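Local coordinates for microcompartments protein (Halothece sp. PCC 7418, PDB 5VGU) that forms hexamers that probably serve as building blocks of the beta-carboxysome shell, at residues L18-A23 against F43-R48. Residues are numbered along the deposited sequence; the frame is centred on the assembly and turned at random.
Sequences LAAADA and FTIIIR
Ile-45 reaches from strand 42-49 to the surface of helix 14-27 with a single methyl, CD1. The methyl lies 3.6 Å from Ala-21 N and 3.7 Å from Ala-21 CA, in van der Waals contact with the helix backbone itself. Ala-21 CB stands 3.8 Å from CD1 and Ala-20 CB 4.0 Å from it, so CD1 rests in the corner between two small methyls. Alanine suits both places because a lone methyl lets a strand residue approach the main chain; isoleucine suits the other side because beta-branching is well tolerated in a strand and its longer branch spans the gap between the layers. That branch is fully extended (chi2 173°), carrying CD1 out toward the helix, while chi1 of 48° sets CG1 between the backbone N and the carbonyl carbon. No hydrogen bond crosses here; the side chains that meet are all apolar, and the contact is buried.

Away from this point the packing shifts. Ile-47, next on the same face of the strand, comes nearest with CG2, 5.9 Å from Ala-21 O; it no longer meets residues 18-23 but packs one step farther along the same helix, on Met-24, and on Val-54 and Ala-57 of helix 51-65. Beyond the partly exposed Ala-23, Leu-18 and Asp-22 turn from the strand toward a neighbouring subunit, where Asp-22 OD1 accepts a hydrogen bond from His-83 N. Helices 14-27 and 51-65 packed on one face of a four-stranded antiparallel sheet make the alpha/beta core of the BMC domain, the hexamer-forming unit of microcompartment shells.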
loop_
_atom_site.group_PDB
_atom_site.type_symbol
_atom_site.label_atom_id
_atom_site.label_comp_id
_atom_site.label_asym_id
_atom_site.label_seq_id
_atom_site.Cartn_x
_atom_site.Cartn_y
_atom_site.Cartn_z
ATOM N N LEU A 18 -16.020 0.762 11.884
ATOM C CA LEU A 18 -17.451 0.806 11.602
ATOM C C LEU A 18 -18.249 0.934 12.900
ATOM O O LEU A 18 -19.139 1.788 13.021
ATOM C CB LEU A 18 -17.858 -0.451 10.825
ATOM C CG LEU A 18 -19.341 -0.744 10.596
ATOM C CD1 LEU A 18 -20.008 0.405 9.862
ATOM C CD2 LEU A 18 -19.554 -2.042 9.798
ATOM N N ALA A 19 -17.903 0.120 13.898
ATOM C CA ALA A 19 -18.556 0.205 15.204
ATOM C C ALA A 19 -18.374 1.578 15.841
ATOM O O ALA A 19 -19.328 2.157 16.384
ATOM C CB ALA A 19 -18.016 -0.887 16.124
ATOM N N ALA A 20 -17.141 2.106 15.823
ATOM C CA ALA A 20 -16.882 3.397 16.448
ATOM C C ALA A 20 -17.628 4.523 15.738
ATOM O O ALA A 20 -18.191 5.409 16.389
ATOM C CB ALA A 20 -15.373 3.694 16.474
ATOM N N ALA A 21 -17.619 4.518 14.397
ATOM C CA ALA A 21 -18.274 5.586 13.643
ATOM C C ALA A 21 -19.761 5.640 13.950
ATOM O O ALA A 21 -20.331 6.721 14.139
ATOM C CB ALA A 21 -18.066 5.379 12.138
ATOM N N ASP A 22 -20.410 4.479 13.980
ATOM C CA ASP A 22 -21.843 4.442 14.243
ATOM C C ASP A 22 -22.156 4.951 15.650
ATOM O O ASP A 22 -23.097 5.725 15.843
ATOM C CB ASP A 22 -22.364 3.028 14.038
ATOM C CG ASP A 22 -23.867 2.962 14.017
ATOM O OD1 ASP A 22 -24.497 3.530 13.092
ATOM O OD2 ASP A 22 -24.400 2.353 14.962
ATOM N N ALA A 23 -21.366 4.548 16.644
ATOM C CA ALA A 23 -21.597 5.040 18.003
ATOM C C ALA A 23 -21.397 6.544 18.089
ATOM O O ALA A 23 -22.161 7.246 18.765
ATOM C CB ALA A 23 -20.685 4.311 18.987
ATOM N N PHE A 43 -7.437 1.715 10.132
ATOM C CA PHE A 43 -8.427 2.587 9.521
ATOM C C PHE A 43 -8.654 3.766 10.458
ATOM O O PHE A 43 -8.756 3.586 11.676
ATOM C CB PHE A 43 -9.739 1.861 9.264
ATOM C CG PHE A 43 -9.635 0.768 8.224
ATOM C CD1 PHE A 43 -9.184 -0.485 8.562
ATOM C CD2 PHE A 43 -9.969 1.026 6.914
ATOM C CE1 PHE A 43 -9.070 -1.479 7.613
ATOM C CE2 PHE A 43 -9.880 0.018 5.952
ATOM C CZ PHE A 43 -9.428 -1.225 6.308
ATOM N N THR A 44 -8.701 4.963 9.887
ATOM C CA THR A 44 -8.898 6.205 10.623
ATOM C C THR A 44 -10.250 6.794 10.253
ATOM O O THR A 44 -10.589 6.866 9.072
ATOM C CB THR A 44 -7.799 7.242 10.293
ATOM O OG1 THR A 44 -6.510 6.623 10.274
ATOM C CG2 THR A 44 -7.794 8.384 11.273
ATOM N N ILE A 45 -11.005 7.271 11.241
ATOM C CA ILE A 45 -12.220 8.019 10.948
ATOM C C ILE A 45 -12.088 9.410 11.557
ATOM O O ILE A 45 -11.379 9.607 12.546
ATOM C CB ILE A 45 -13.502 7.322 11.445
ATOM C CG1 ILE A 45 -13.353 6.845 12.906
ATOM C CG2 ILE A 45 -13.866 6.167 10.496
ATOM C CD1 ILE A 45 -14.629 6.301 13.496
ATOM N N ILE A 46 -12.799 10.369 10.959
ATOM C CA ILE A 46 -12.722 11.781 11.323
ATOM C C ILE A 46 -14.141 12.304 11.498
ATOM O O ILE A 46 -14.975 12.194 10.589
ATOM C CB ILE A 46 -11.972 12.618 10.269
ATOM C CG1 ILE A 46 -10.537 12.091 10.079
ATOM C CG2 ILE A 46 -11.934 14.075 10.680
ATOM C CD1 ILE A 46 -10.420 11.104 8.970
ATOM N N ILE A 47 -14.400 12.926 12.638
ATOM C CA ILE A 47 -15.686 13.557 12.886
ATOM C C ILE A 47 -15.443 15.041 13.133
ATOM O O ILE A 47 -14.359 15.448 13.546
ATOM C CB ILE A 47 -16.467 12.947 14.076
ATOM C CG1 ILE A 47 -15.621 12.970 15.352
ATOM C CG2 ILE A 47 -16.913 11.542 13.765
ATOM C CD1 ILE A 47 -16.394 12.629 16.617
ATOM N N ARG A 48 -16.479 15.839 12.874
ATOM C CA ARG A 48 -16.481 17.265 13.167
ATOM C C ARG A 48 -17.742 17.628 13.929
ATOM O O ARG A 48 -18.809 17.033 13.729
ATOM C CB ARG A 48 -16.428 18.109 11.901
ATOM C CG ARG A 48 -15.205 17.833 11.005
ATOM C CD ARG A 48 -13.870 18.242 11.664
ATOM N NE ARG A 48 -13.803 19.671 11.919
ATOM C CZ ARG A 48 -13.441 20.604 11.048
ATOM N NH1 ARG A 48 -13.083 20.296 9.810
ATOM N NH2 ARG A 48 -13.461 21.878 11.419
#